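Local atomic coordinates of HAT1-interacting factor 1 (Saccharomyces cerevisiae, PDB entry 4NQ0), a protein that acts as a nuclear histone chaperone for H3 and H4 within the HAT-B acetyltransferase complex, with a part in chromatin assembly and telomere silencing. Residues E62-F67 with L207-Q212; E182-S187 with A213-G218; R254-Y259 with F284-A289; D300-F305 with E339-Q344. All coordinates share one frame; numbering follows the deposited sequence.

All four contacts belong to one all-helical TPR array. Interactions 1 and 2 share helix 202-218 and touch each other, with T65 CG2 against A213 CB. Interaction 1 is a buried helix pair of rings, leucines and the Q212 amide. Interaction 2 is only partly buried; a loop meets the same helix and a water bridges the two backbones. Interaction 3 is buried and apolar across its interface. E182 of interaction 2 reaches H258 of interaction 3 through a probable hydrogen bond. Interactions 3 and 4 also touch, through consecutive helices 273-290 and 298-316. Interaction 4 is also buried, though its centre lies about 25 Å from the chain centre, the farthest of the four, and adds a lysine-amide hydrogen bond to its apolar packing.

Interaction 1. Residues E62-F67 with L207-Q212; sequences ELFTIF and LDLLAQ
F64 and L209 meet where helix 61-77 packs against helix 202-218, a nearly antiparallel helix pair of this TPR (tetratricopeptide repeat) fold. Segment 207-212 lies in the predicted first repeat. The short axes pass 8.1 Å apart. The packing is close, with F64 CB 3.4 Å from the backbone O of L209. The F64 side chain crosses that of L209 at about a right angle, and F64 CD1 touches L209 CD2 at 3.6 Å. Farther round the ring, F64 CE1 lies 3.4 Å from Q212 OE1. Here ring and amide planes are 60° apart. The Q212 amide is held at both ends. Its NE2 donates to the backbone O of D208, one turn back, at 3.2 Å and nearly straight (164°). This donor comes from above the D208 carbonyl plane, while Q212 N reaches the same oxygen from the opposite face. NE2 is also hydrogen-bonded to Y197 OH, and OE1 accepts from the backbone N of R190. A leucine in place of Q212 would probably leave R190 N and Y197 OH without these partners and cost D208 O its second donor. L209 also serves a second ring. F67 CG lies anti to the backbone N (chi1 -162°), which turns a ring face to this leucine. L209 CD2 touches F67 CD2 at 3.7 Å, and L209 CD1 sits over the face, 3.8 Å from the F67 ring centroid.

Interaction 2. Residues E182-S187 with A213-G218; sequences EIEDVS and ALMLLG
I183 and M215 mark where the loop segment 182-187 crosses the C-terminal part of helix 202-218. The loop leads into the predicted first TPR, 186-220, and meets the helix near the end of that repeat. The loop side falls within the region important for histone binding. No direct hydrogen bond joins the two segments. Van der Waals packing, much of it side chain on backbone, joins them, and M215 is central to it. Its CG is anti to the backbone N (chi1 165°), and the chain then bends at SD (chi3 -56°). This brings its end to E184, whose side chain it crosses obliquely. M215 CG lies 3.6 Å from V186 CA. M215 CE ends against E184, 3.7 Å from its CB and 3.6 Å from its OE1. Nearer the start of the loop segment, I183 CG2 rests 3.7 Å from the backbone O of L214. I183 CD1 comes to 3.9 Å from G218 CA, an approach that the missing side chain of the glycine allows. V186 CG2 adds a looser touch on L216 CD2. The direct polar bonds are local or lead elsewhere. D185 OD2 accepts from S187 N at 2.9 Å through its anti lone pair, forming an Asx turn as the 3-10 turn begins. The E182 carboxylate meets H258 and K261 of helix 252-266. One water bridges the two backbones, donating to E184 O and to M215 O at 2.7 Å each.

Interaction 3. Residues R254-Y259 with F284-A289; sequences RAIHHY and FLVCDA
The helices carrying I256 and V286 run nearly antiparallel, at 167°, with short axes 8.9 Å apart. CA of I256 and CA of V286 are 5.3 Å from each other. The pair is antiparallel TPR packing: helix 252-266, largely in the predicted second repeat, lies against helix 273-290, whose end reaches the predicted third. Both segments fall in the H2A-H2B interaction region. All six touching residues are buried. Y259 lays its ring across the L285 side chain at about a right angle. L285 CB sits over the centre of one face, 3.6 Å from the ring centroid, a CH-pi contact. A289 CB lies at the edge of the same ring, 4.1 Å from Y259 CE2. At the root of the side chain, Y259 CB touches V286 CG2 at 3.5 Å. The Y259 hydroxyl is hydrogen-bonded to D244 OD2. An alanine in place of Y259 would probably take the ring face from L285 CB, open a gap there and leave D244 without this partner. I256 CG1 is anti to its carbonyl carbon (chi1 -62°), which brings that branch to A289. The packing there is tight, with I256 CG1 3.3 Å from A289 CB.

Interaction 4. Residues D300-F305 with E339-Q344; sequences DKLKRF and EVQENQ
The F305 ring presents its edge to V340, whose CG2 lies near the ring plane, 3.7 Å from F305 CE2. One face of the ring has the backbone O of K301, from the same helix, above it, offset toward the rim. Two side-chain amides also meet the first helix. The Q344 side chain crosses that of K301 at about a right angle. Its OE1 accepts from K301 NZ at 3.2 Å, in the carbonyl plane and on a lone pair, with a C=O...N angle of 119°. The Q341 side chain crosses L302, with its NE2 3.9 Å from L302 CD2. Within 339-344 itself, the E339 carboxylate is met from above its plane by N343 ND2, which donates to E339 OE2 at 3.2 Å. The two segments form an antiparallel helix pair at the C-terminal end of the modelled TPR array. Helix 298-316 lies in the predicted third repeat and packs against the final helix, 323-344. The short axes are 10.2 Å apart at 166°. The final helix has a wider pi-type turn at 340-344, and its bond from Q344 N to V340 O is weak. V340 fills the middle of the interface. Its CG1, anti to the backbone N (chi1 174°), touches L302 CG at 3.7 Å, and the two side chains slide past each other in opposite directions. Its CG2 also meets K301 CD, 4.0 Å away. The K301 chain is extended beyond CG, which takes NZ past V340 to Q344. There the amine also donates to V293 O, and weakly to L290 O.

Interaction 1. Residues E62-F67 with L207-Q212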
loop_
_atom_site.group_PDB
_atom_site.type_symbol
_atom_site.label_atom_id
_atom_site.label_comp_id
_atom_site.label_asym_id
_atom_site.label_seq_id
_atom_site.Cartn_x
_atom_site.Cartn_y
_atom_site.Cartn_z
ATOM N N GLU A 62 -0.443 6.299 -11.718
ATOM C CA GLU A 62 -1.149 5.060 -12.061
ATOM C C GLU A 62 -0.361 4.122 -12.970
ATOM O O GLU A 62 -0.555 2.916 -12.907
ATOM C CB GLU A 62 -2.478 5.365 -12.734
ATOM C CG GLU A 62 -3.465 6.088 -11.874
ATOM C CD GLU A 62 -4.521 5.161 -11.356
ATOM O OE1 GLU A 62 -5.621 5.148 -11.956
ATOM O OE2 GLU A 62 -4.239 4.421 -10.377
ATOM N N LEU A 63 0.516 4.661 -13.823
ATOM C CA LEU A 63 1.380 3.816 -14.639
ATOM C C LEU A 63 2.260 2.939 -13.755
ATOM O O LEU A 63 2.487 1.772 -14.060
ATOM C CB LEU A 63 2.253 4.643 -15.586
ATOM C CG LEU A 63 1.505 5.316 -16.748
ATOM C CD1 LEU A 63 2.359 6.384 -17.377
ATOM C CD2 LEU A 63 1.063 4.302 -17.791
ATOM N N PHE A 64 2.737 3.505 -12.653
ATOM C CA PHE A 64 3.575 2.769 -11.713
ATOM C C PHE A 64 2.759 1.800 -10.866
ATOM O O PHE A 64 3.146 0.639 -10.680
ATOM C CB PHE A 64 4.368 3.762 -10.852
ATOM C CG PHE A 64 5.450 4.483 -11.613
ATOM C CD1 PHE A 64 6.747 3.987 -11.632
ATOM C CD2 PHE A 64 5.170 5.644 -12.327
ATOM C CE1 PHE A 64 7.755 4.643 -12.339
ATOM C CE2 PHE A 64 6.168 6.295 -13.038
ATOM C CZ PHE A 64 7.457 5.802 -13.041
ATOM N N THR A 65 1.595 2.246 -10.397
ATOM C CA THR A 65 0.775 1.401 -9.510
ATOM C C THR A 65 0.140 0.216 -10.236
ATOM O O THR A 65 0.151 -0.912 -9.726
ATOM C CB THR A 65 -0.291 2.216 -8.761
ATOM O OG1 THR A 65 -1.242 2.751 -9.690
ATOM C CG2 THR A 65 0.372 3.353 -7.993
ATOM N N ILE A 66 -0.377 0.456 -11.436
ATOM C CA ILE A 66 -0.873 -0.632 -12.284
ATOM C C ILE A 66 0.257 -1.598 -12.648
ATOM O O ILE A 66 0.096 -2.819 -12.537
ATOM C CB ILE A 66 -1.558 -0.089 -13.562
ATOM C CG1 ILE A 66 -2.819 0.700 -13.183
ATOM C CG2 ILE A 66 -1.926 -1.228 -14.505
ATOM C CD1 ILE A 66 -3.307 1.609 -14.261
ATOM N N PHE A 67 1.408 -1.050 -13.049
ATOM C CA PHE A 67 2.584 -1.856 -13.397
ATOM C C PHE A 67 2.951 -2.752 -12.203
ATOM O O PHE A 67 3.182 -3.955 -12.360
ATOM C CB PHE A 67 3.751 -0.921 -13.769
ATOM C CG PHE A 67 4.903 -1.563 -14.546
ATOM C CD1 PHE A 67 5.055 -2.943 -14.687
ATOM C CD2 PHE A 67 5.882 -0.741 -15.091
ATOM C CE1 PHE A 67 6.145 -3.467 -15.381
ATOM C CE2 PHE A 67 6.967 -1.259 -15.785
ATOM C CZ PHE A 67 7.096 -2.620 -15.932
ATOM N N LEU A 207 7.650 -3.452 -5.660
ATOM C CA LEU A 207 7.920 -2.524 -4.548
ATOM C C LEU A 207 8.655 -1.262 -4.999
ATOM O O LEU A 207 8.336 -0.170 -4.545
ATOM C CB LEU A 207 8.736 -3.226 -3.452
ATOM C CG LEU A 207 7.947 -4.189 -2.579
ATOM C CD1 LEU A 207 8.880 -4.864 -1.564
ATOM C CD2 LEU A 207 6.794 -3.434 -1.885
ATOM N N ASP A 208 9.633 -1.415 -5.894
ATOM C CA ASP A 208 10.381 -0.272 -6.419
ATOM C C ASP A 208 9.473 0.623 -7.265
ATOM O O ASP A 208 9.572 1.852 -7.215
ATOM C CB ASP A 208 11.572 -0.739 -7.253
ATOM C CG ASP A 208 12.506 0.391 -7.609
ATOM O OD1 ASP A 208 13.042 1.031 -6.680
ATOM O OD2 ASP A 208 12.704 0.651 -8.815
ATOM N N LEU A 209 8.583 0.001 -8.034
ATOM C CA LEU A 209 7.601 0.746 -8.819
ATOM C C LEU A 209 6.650 1.522 -7.919
ATOM O O LEU A 209 6.280 2.648 -8.236
ATOM C CB LEU A 209 6.818 -0.183 -9.751
ATOM C CG LEU A 209 7.600 -0.629 -10.997
ATOM C CD1 LEU A 209 7.046 -1.915 -11.548
ATOM C CD2 LEU A 209 7.575 0.486 -12.048
ATOM N N LEU A 210 6.254 0.922 -6.802
ATOM C CA LEU A 210 5.411 1.623 -5.829
ATOM C C LEU A 210 6.167 2.747 -5.110
ATOM O O LEU A 210 5.576 3.806 -4.835
ATOM C CB LEU A 210 4.789 0.643 -4.835
ATOM C CG LEU A 210 3.738 -0.288 -5.421
ATOM C CD1 LEU A 210 3.444 -1.464 -4.487
ATOM C CD2 LEU A 210 2.452 0.487 -5.741
ATOM N N ALA A 211 7.467 2.551 -4.831
ATOM C CA ALA A 211 8.274 3.630 -4.239
ATOM C C ALA A 211 8.182 4.865 -5.123
ATOM O O ALA A 211 8.055 5.988 -4.638
ATOM C CB ALA A 211 9.753 3.209 -4.038
ATOM N N GLN A 212 8.207 4.646 -6.432
ATOM C CA GLN A 212 8.065 5.738 -7.383
ATOM C C GLN A 212 6.641 6.294 -7.461
ATOM O O GLN A 212 6.461 7.485 -7.685
ATOM C CB GLN A 212 8.571 5.300 -8.758
ATOM C CG GLN A 212 10.075 4.971 -8.746
ATOM C CD GLN A 212 10.538 4.325 -10.019
ATOM O OE1 GLN A 212 10.814 5.011 -10.999
ATOM N NE2 GLN A 212 10.644 2.991 -10.018
#

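Interaction 2. Residues E182-S187 with A213-G218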
loop_
_atom_site.group_PDB
_atom_site.type_symbol
_atom_site.label_atom_id
_atom_site.label_comp_id
_atom_site.label_asym_id
_atom_site.label_seq_id
_atom_site.Cartn_x
_atom_site.Cartn_y
_atom_site.Cartn_z
ATOM N N GLU A 182 10.059 8.402 3.782
ATOM C CA GLU A 182 10.066 7.340 2.786
ATOM C C GLU A 182 9.664 7.839 1.393
ATOM O O GLU A 182 9.827 7.128 0.397
ATOM C CB GLU A 182 9.139 6.224 3.263
ATOM C CG GLU A 182 9.061 4.999 2.374
ATOM C CD GLU A 182 8.381 3.827 3.072
ATOM O OE1 GLU A 182 7.932 3.988 4.230
ATOM O OE2 GLU A 182 8.290 2.745 2.458
ATOM N N ILE A 183 9.140 9.055 1.301
ATOM C CA ILE A 183 8.815 9.609 -0.003
ATOM C C ILE A 183 10.076 10.224 -0.610
ATOM O O ILE A 183 10.581 11.225 -0.113
ATOM C CB ILE A 183 7.695 10.648 0.083
ATOM C CG1 ILE A 183 6.416 9.975 0.601
ATOM C CG2 ILE A 183 7.458 11.280 -1.277
ATOM C CD1 ILE A 183 5.227 10.893 0.667
ATOM N N GLU A 184 10.578 9.614 -1.681
ATOM C CA GLU A 184 11.820 10.067 -2.307
ATOM C C GLU A 184 11.579 11.320 -3.129
ATOM O O GLU A 184 10.453 11.589 -3.553
ATOM C CB GLU A 184 12.388 8.996 -3.232
ATOM C CG GLU A 184 12.695 7.653 -2.592
ATOM C CD GLU A 184 13.136 6.628 -3.629
ATOM O OE1 GLU A 184 13.868 7.015 -4.568
ATOM O OE2 GLU A 184 12.744 5.443 -3.518
ATOM N N ASP A 185 12.652 12.070 -3.366
ATOM C CA ASP A 185 12.628 13.200 -4.282
ATOM C C ASP A 185 12.407 12.702 -5.695
ATOM O O ASP A 185 12.935 11.663 -6.093
ATOM C CB ASP A 185 13.953 13.974 -4.235
ATOM C CG ASP A 185 13.858 15.345 -4.895
ATOM O OD1 ASP A 185 13.900 16.347 -4.156
ATOM O OD2 ASP A 185 13.740 15.437 -6.137
ATOM N N VAL A 186 11.659 13.485 -6.465
ATOM C CA VAL A 186 11.315 13.122 -7.832
ATOM C C VAL A 186 12.536 13.047 -8.761
ATOM O O VAL A 186 12.443 12.523 -9.873
ATOM C CB VAL A 186 10.244 14.069 -8.399
ATOM C CG1 VAL A 186 10.834 15.446 -8.710
ATOM C CG2 VAL A 186 9.597 13.441 -9.617
ATOM N N SER A 187 13.681 13.557 -8.301
ATOM C CA SER A 187 14.947 13.396 -9.027
ATOM C C SER A 187 15.392 11.935 -9.158
ATOM O O SER A 187 16.186 11.616 -10.036
ATOM C CB SER A 187 16.062 14.216 -8.362
ATOM O OG SER A 187 16.425 13.677 -7.102
ATOM N N ALA A 213 5.628 5.452 -7.289
ATOM C CA ALA A 213 4.253 5.969 -7.146
ATOM C C ALA A 213 4.150 6.950 -5.971
ATOM O O ALA A 213 3.547 8.029 -6.101
ATOM C CB ALA A 213 3.254 4.841 -6.985
ATOM N N LEU A 214 4.754 6.573 -4.844
ATOM C CA LEU A 214 4.764 7.402 -3.643
ATOM C C LEU A 214 5.439 8.720 -3.928
ATOM O O LEU A 214 4.948 9.774 -3.560
ATOM C CB LEU A 214 5.544 6.734 -2.507
ATOM C CG LEU A 214 4.880 5.656 -1.671
ATOM C CD1 LEU A 214 5.922 5.085 -0.712
ATOM C CD2 LEU A 214 3.673 6.205 -0.905
ATOM N N MET A 215 6.607 8.624 -4.547
ATOM C CA MET A 215 7.385 9.788 -4.948
ATOM C C MET A 215 6.507 10.770 -5.716
ATOM O O MET A 215 6.492 11.962 -5.417
ATOM C CB MET A 215 8.578 9.304 -5.786
ATOM C CG MET A 215 9.343 10.323 -6.602
ATOM S SD MET A 215 10.416 9.458 -7.792
ATOM C CE MET A 215 11.374 8.387 -6.711
ATOM N N LEU A 216 5.764 10.260 -6.690
ATOM C CA LEU A 216 4.938 11.102 -7.561
ATOM C C LEU A 216 3.720 11.683 -6.821
ATOM O O LEU A 216 3.453 12.888 -6.897
ATOM C CB LEU A 216 4.509 10.306 -8.800
ATOM C CG LEU A 216 5.661 9.961 -9.754
ATOM C CD1 LEU A 216 5.296 8.855 -10.739
ATOM C CD2 LEU A 216 6.127 11.218 -10.496
ATOM N N LEU A 217 3.000 10.827 -6.101
ATOM C CA LEU A 217 1.839 11.245 -5.315
ATOM C C LEU A 217 2.210 12.238 -4.209
ATOM O O LEU A 217 1.473 13.186 -3.950
ATOM C CB LEU A 217 1.148 10.021 -4.695
ATOM C CG LEU A 217 0.442 9.064 -5.656
ATOM C CD1 LEU A 217 0.148 7.730 -4.982
ATOM C CD2 LEU A 217 -0.845 9.688 -6.186
ATOM N N GLY A 218 3.360 12.018 -3.576
ATOM C CA GLY A 218 3.821 12.848 -2.462
ATOM C C GLY A 218 4.595 14.113 -2.828
ATOM O O GLY A 218 4.876 14.943 -1.961
HETATM O O HOH W 1 8.511 13.336 -4.202
#

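Interaction 3. Residues R254-Y259 with F284-A289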
loop_
_atom_site.group_PDB
_atom_site.type_symbol
_atom_site.label_atom_id
_atom_site.label_comp_id
_atom_site.label_asym_id
_atom_site.label_seq_id
_atom_site.Cartn_x
_atom_site.Cartn_y
_atom_site.Cartn_z
ATOM N N ARG A 254 8.414 -5.540 7.554
ATOM C CA ARG A 254 8.231 -4.451 6.600
ATOM C C ARG A 254 6.756 -4.280 6.258
ATOM O O ARG A 254 6.260 -3.149 6.178
ATOM C CB ARG A 254 9.068 -4.674 5.336
ATOM C CG ARG A 254 10.554 -4.306 5.518
ATOM C CD ARG A 254 11.453 -4.727 4.335
ATOM N NE ARG A 254 10.929 -4.268 3.046
ATOM C CZ ARG A 254 11.635 -4.203 1.914
ATOM N NH1 ARG A 254 12.918 -4.560 1.879
ATOM N NH2 ARG A 254 11.052 -3.766 0.803
ATOM N N ALA A 255 6.050 -5.396 6.088
ATOM C CA ALA A 255 4.616 -5.356 5.819
ATOM C C ALA A 255 3.886 -4.565 6.880
ATOM O O ALA A 255 3.161 -3.618 6.560
ATOM C CB ALA A 255 4.021 -6.767 5.735
ATOM N N ILE A 256 4.078 -4.951 8.139
ATOM C CA ILE A 256 3.331 -4.356 9.240
ATOM C C ILE A 256 3.630 -2.866 9.304
ATOM O O ILE A 256 2.722 -2.055 9.496
ATOM C CB ILE A 256 3.654 -5.019 10.602
ATOM C CG1 ILE A 256 3.258 -6.493 10.590
ATOM C CG2 ILE A 256 2.879 -4.332 11.711
ATOM C CD1 ILE A 256 3.889 -7.339 11.716
ATOM N N HIS A 257 4.898 -2.510 9.104
ATOM C CA HIS A 257 5.297 -1.115 9.115
ATOM C C HIS A 257 4.546 -0.306 8.051
ATOM O O HIS A 257 4.110 0.821 8.306
ATOM C CB HIS A 257 6.807 -0.990 8.928
ATOM C CG HIS A 257 7.252 0.384 8.555
ATOM N ND1 HIS A 257 7.294 1.426 9.459
ATOM C CD2 HIS A 257 7.658 0.898 7.368
ATOM C CE1 HIS A 257 7.719 2.518 8.847
ATOM N NE2 HIS A 257 7.946 2.224 7.578
ATOM N N HIS A 258 4.372 -0.883 6.867
ATOM C CA HIS A 258 3.643 -0.192 5.795
ATOM C C HIS A 258 2.143 -0.114 6.027
ATOM O O HIS A 258 1.528 0.919 5.747
ATOM C CB HIS A 258 3.988 -0.775 4.433
ATOM C CG HIS A 258 5.329 -0.337 3.944
ATOM N ND1 HIS A 258 6.273 -1.211 3.449
ATOM C CD2 HIS A 258 5.907 0.889 3.932
ATOM C CE1 HIS A 258 7.363 -0.535 3.124
ATOM N NE2 HIS A 258 7.168 0.741 3.413
ATOM N N TYR A 259 1.551 -1.182 6.543
ATOM C CA TYR A 259 0.132 -1.138 6.953
ATOM C C TYR A 259 -0.132 -0.038 7.997
ATOM O O TYR A 259 -1.147 0.674 7.944
ATOM C CB TYR A 259 -0.311 -2.480 7.516
ATOM C CG TYR A 259 -0.407 -3.630 6.529
ATOM C CD1 TYR A 259 -0.835 -3.441 5.215
ATOM C CD2 TYR A 259 -0.119 -4.925 6.934
ATOM C CE1 TYR A 259 -0.932 -4.511 4.319
ATOM C CE2 TYR A 259 -0.226 -5.997 6.063
ATOM C CZ TYR A 259 -0.637 -5.790 4.757
ATOM O OH TYR A 259 -0.746 -6.855 3.899
ATOM N N PHE A 284 -6.901 -4.469 10.582
ATOM C CA PHE A 284 -6.930 -5.939 10.504
ATOM C C PHE A 284 -5.677 -6.492 9.832
ATOM O O PHE A 284 -5.125 -7.520 10.268
ATOM C CB PHE A 284 -8.180 -6.437 9.774
ATOM C CG PHE A 284 -8.145 -7.910 9.459
ATOM C CD1 PHE A 284 -8.354 -8.850 10.454
ATOM C CD2 PHE A 284 -7.876 -8.348 8.175
ATOM C CE1 PHE A 284 -8.292 -10.211 10.176
ATOM C CE2 PHE A 284 -7.823 -9.706 7.878
ATOM C CZ PHE A 284 -8.030 -10.638 8.884
ATOM N N LEU A 285 -5.232 -5.836 8.761
ATOM C CA LEU A 285 -4.043 -6.313 8.039
ATOM C C LEU A 285 -2.796 -6.275 8.921
ATOM O O LEU A 285 -1.965 -7.173 8.859
ATOM C CB LEU A 285 -3.835 -5.519 6.742
ATOM C CG LEU A 285 -4.876 -5.741 5.639
ATOM C CD1 LEU A 285 -4.734 -4.680 4.534
ATOM C CD2 LEU A 285 -4.790 -7.147 5.040
ATOM N N VAL A 286 -2.680 -5.244 9.746
ATOM C CA VAL A 286 -1.638 -5.167 10.773
ATOM C C VAL A 286 -1.631 -6.424 11.648
ATOM O O VAL A 286 -0.588 -7.054 11.818
ATOM C CB VAL A 286 -1.816 -3.917 11.658
ATOM C CG1 VAL A 286 -1.008 -4.039 12.967
ATOM C CG2 VAL A 286 -1.425 -2.649 10.879
ATOM N N CYS A 287 -2.800 -6.795 12.171
ATOM C CA CYS A 287 -2.936 -7.976 13.026
ATOM C C CYS A 287 -2.629 -9.275 12.302
ATOM O O CYS A 287 -1.999 -10.176 12.873
ATOM C CB CYS A 287 -4.348 -8.042 13.623
ATOM S SG CYS A 287 -4.672 -6.645 14.713
ATOM N N ASP A 288 -3.074 -9.376 11.053
ATOM C CA ASP A 288 -2.853 -10.577 10.272
ATOM C C ASP A 288 -1.362 -10.796 9.984
ATOM O O ASP A 288 -0.892 -11.923 10.023
ATOM C CB ASP A 288 -3.642 -10.549 8.961
ATOM C CG ASP A 288 -3.975 -11.944 8.463
ATOM O OD1 ASP A 288 -4.787 -12.622 9.122
ATOM O OD2 ASP A 288 -3.425 -12.359 7.423
ATOM N N ALA A 289 -0.633 -9.727 9.699
ATOM C CA ALA A 289 0.806 -9.816 9.509
ATOM C C ALA A 289 1.508 -10.058 10.848
ATOM O O ALA A 289 2.428 -10.862 10.927
ATOM C CB ALA A 289 1.334 -8.556 8.853
#

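Interaction 4. Residues D300-F305 with E339-Q344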
loop_
_atom_site.group_PDB
_atom_site.type_symbol
_atom_site.label_atom_id
_atom_site.label_comp_id
_atom_site.label_asym_id
_atom_site.label_seq_id
_atom_site.Cartn_x
_atom_site.Cartn_y
_atom_site.Cartn_z
ATOM N N ASP A 300 3.159 -7.357 23.390
ATOM C CA ASP A 300 2.881 -6.322 22.389
ATOM C C ASP A 300 1.876 -6.809 21.343
ATOM O O ASP A 300 1.023 -6.041 20.911
ATOM C CB ASP A 300 4.177 -5.845 21.710
ATOM C CG ASP A 300 5.129 -5.133 22.682
ATOM O OD1 ASP A 300 6.362 -5.232 22.493
ATOM O OD2 ASP A 300 4.649 -4.470 23.639
ATOM N N LYS A 301 1.974 -8.074 20.935
ATOM C CA LYS A 301 0.984 -8.623 20.016
ATOM C C LYS A 301 -0.409 -8.512 20.626
ATOM O O LYS A 301 -1.328 -7.999 19.984
ATOM C CB LYS A 301 1.279 -10.079 19.657
ATOM C CG LYS A 301 2.509 -10.257 18.815
ATOM C CD LYS A 301 2.571 -11.636 18.211
ATOM C CE LYS A 301 3.885 -11.841 17.530
ATOM N NZ LYS A 301 3.913 -13.082 16.750
ATOM N N LEU A 302 -0.546 -8.972 21.869
ATOM C CA LEU A 302 -1.845 -9.034 22.536
ATOM C C LEU A 302 -2.485 -7.663 22.647
ATOM O O LEU A 302 -3.680 -7.522 22.399
ATOM C CB LEU A 302 -1.733 -9.668 23.928
ATOM C CG LEU A 302 -1.571 -11.191 23.962
ATOM C CD1 LEU A 302 -1.335 -11.707 25.400
ATOM C CD2 LEU A 302 -2.808 -11.843 23.338
ATOM N N LYS A 303 -1.691 -6.657 23.003
ATOM C CA LYS A 303 -2.211 -5.288 23.125
ATOM C C LYS A 303 -2.764 -4.768 21.804
ATOM O O LYS A 303 -3.792 -4.100 21.790
ATOM C CB LYS A 303 -1.138 -4.329 23.634
ATOM C CG LYS A 303 -0.700 -4.602 25.061
ATOM C CD LYS A 303 0.322 -3.579 25.588
ATOM C CE LYS A 303 0.923 -4.089 26.910
ATOM N NZ LYS A 303 1.872 -3.139 27.580
ATOM N N ARG A 304 -2.079 -5.066 20.697
ATOM C CA ARG A 304 -2.544 -4.608 19.376
ATOM C C ARG A 304 -3.775 -5.390 18.933
ATOM O O ARG A 304 -4.718 -4.807 18.392
ATOM C CB ARG A 304 -1.450 -4.721 18.306
ATOM C CG ARG A 304 -1.813 -4.052 16.981
ATOM C CD ARG A 304 -1.609 -2.544 17.058
ATOM N NE ARG A 304 -2.248 -1.814 15.956
ATOM C CZ ARG A 304 -2.036 -0.533 15.653
ATOM N NH1 ARG A 304 -1.147 0.198 16.328
ATOM N NH2 ARG A 304 -2.709 0.024 14.639
ATOM N N PHE A 305 -3.769 -6.704 19.144
ATOM C CA PHE A 305 -4.938 -7.509 18.816
ATOM C C PHE A 305 -6.189 -7.014 19.556
ATOM O O PHE A 305 -7.257 -6.893 18.962
ATOM C CB PHE A 305 -4.725 -8.989 19.150
ATOM C CG PHE A 305 -3.647 -9.667 18.351
ATOM C CD1 PHE A 305 -3.342 -9.267 17.068
ATOM C CD2 PHE A 305 -2.966 -10.749 18.883
ATOM C CE1 PHE A 305 -2.368 -9.891 16.348
ATOM C CE2 PHE A 305 -1.984 -11.386 18.165
ATOM C CZ PHE A 305 -1.682 -10.962 16.886
ATOM N N GLU A 339 -4.056 -17.937 19.878
ATOM C CA GLU A 339 -2.728 -18.437 19.505
ATOM C C GLU A 339 -1.617 -17.888 20.406
ATOM O O GLU A 339 -0.811 -18.648 20.932
ATOM C CB GLU A 339 -2.429 -18.098 18.044
ATOM C CG GLU A 339 -0.975 -18.330 17.595
ATOM C CD GLU A 339 -0.574 -19.797 17.569
ATOM O OE1 GLU A 339 -1.468 -20.671 17.581
ATOM O OE2 GLU A 339 0.645 -20.075 17.526
ATOM N N VAL A 340 -1.587 -16.574 20.594
ATOM C CA VAL A 340 -0.551 -15.954 21.417
ATOM C C VAL A 340 -0.718 -16.280 22.907
ATOM O O VAL A 340 0.254 -16.630 23.584
ATOM C CB VAL A 340 -0.499 -14.428 21.198
ATOM C CG1 VAL A 340 0.472 -13.763 22.173
ATOM C CG2 VAL A 340 -0.097 -14.135 19.762
ATOM N N GLN A 341 -1.940 -16.191 23.420
ATOM C CA GLN A 341 -2.168 -16.484 24.837
ATOM C C GLN A 341 -1.774 -17.911 25.218
ATOM O O GLN A 341 -1.232 -18.129 26.301
ATOM C CB GLN A 341 -3.616 -16.186 25.259
ATOM C CG GLN A 341 -3.744 -14.929 26.119
ATOM C CD GLN A 341 -5.115 -14.260 26.037
ATOM O OE1 GLN A 341 -6.135 -14.913 25.826
ATOM N NE2 GLN A 341 -5.134 -12.944 26.215
ATOM N N GLU A 342 -2.011 -18.866 24.319
ATOM C CA GLU A 342 -1.774 -20.282 24.605
ATOM C C GLU A 342 -0.345 -20.751 24.314
ATOM O O GLU A 342 0.194 -21.566 25.061
ATOM C CB GLU A 342 -2.756 -21.154 23.812
ATOM C CG GLU A 342 -4.230 -20.888 24.109
ATOM C CD GLU A 342 -4.728 -21.531 25.399
ATOM O OE1 GLU A 342 -5.669 -20.976 25.999
ATOM O OE2 GLU A 342 -4.207 -22.596 25.801
ATOM N N ASN A 343 0.265 -20.263 23.234
ATOM C CA ASN A 343 1.572 -20.775 22.802
ATOM C C ASN A 343 2.739 -19.833 23.069
ATOM O O ASN A 343 3.751 -20.238 23.643
ATOM C CB ASN A 343 1.539 -21.125 21.314
ATOM C CG ASN A 343 0.494 -22.177 20.983
ATOM O OD1 ASN A 343 -0.025 -22.863 21.863
ATOM N ND2 ASN A 343 0.177 -22.303 19.704
ATOM N N GLN A 344 2.594 -18.580 22.661
ATOM C CA GLN A 344 3.715 -17.645 22.641
ATOM C C GLN A 344 4.030 -16.974 23.989
ATOM O O GLN A 344 5.195 -16.708 24.277
ATOM C CB GLN A 344 3.486 -16.584 21.558
ATOM C CG GLN A 344 3.249 -17.182 20.165
ATOM C CD GLN A 344 3.212 -16.143 19.057
ATOM O OE1 GLN A 344 3.648 -15.001 19.234
ATOM N NE2 GLN A 344 2.701 -16.541 17.899
#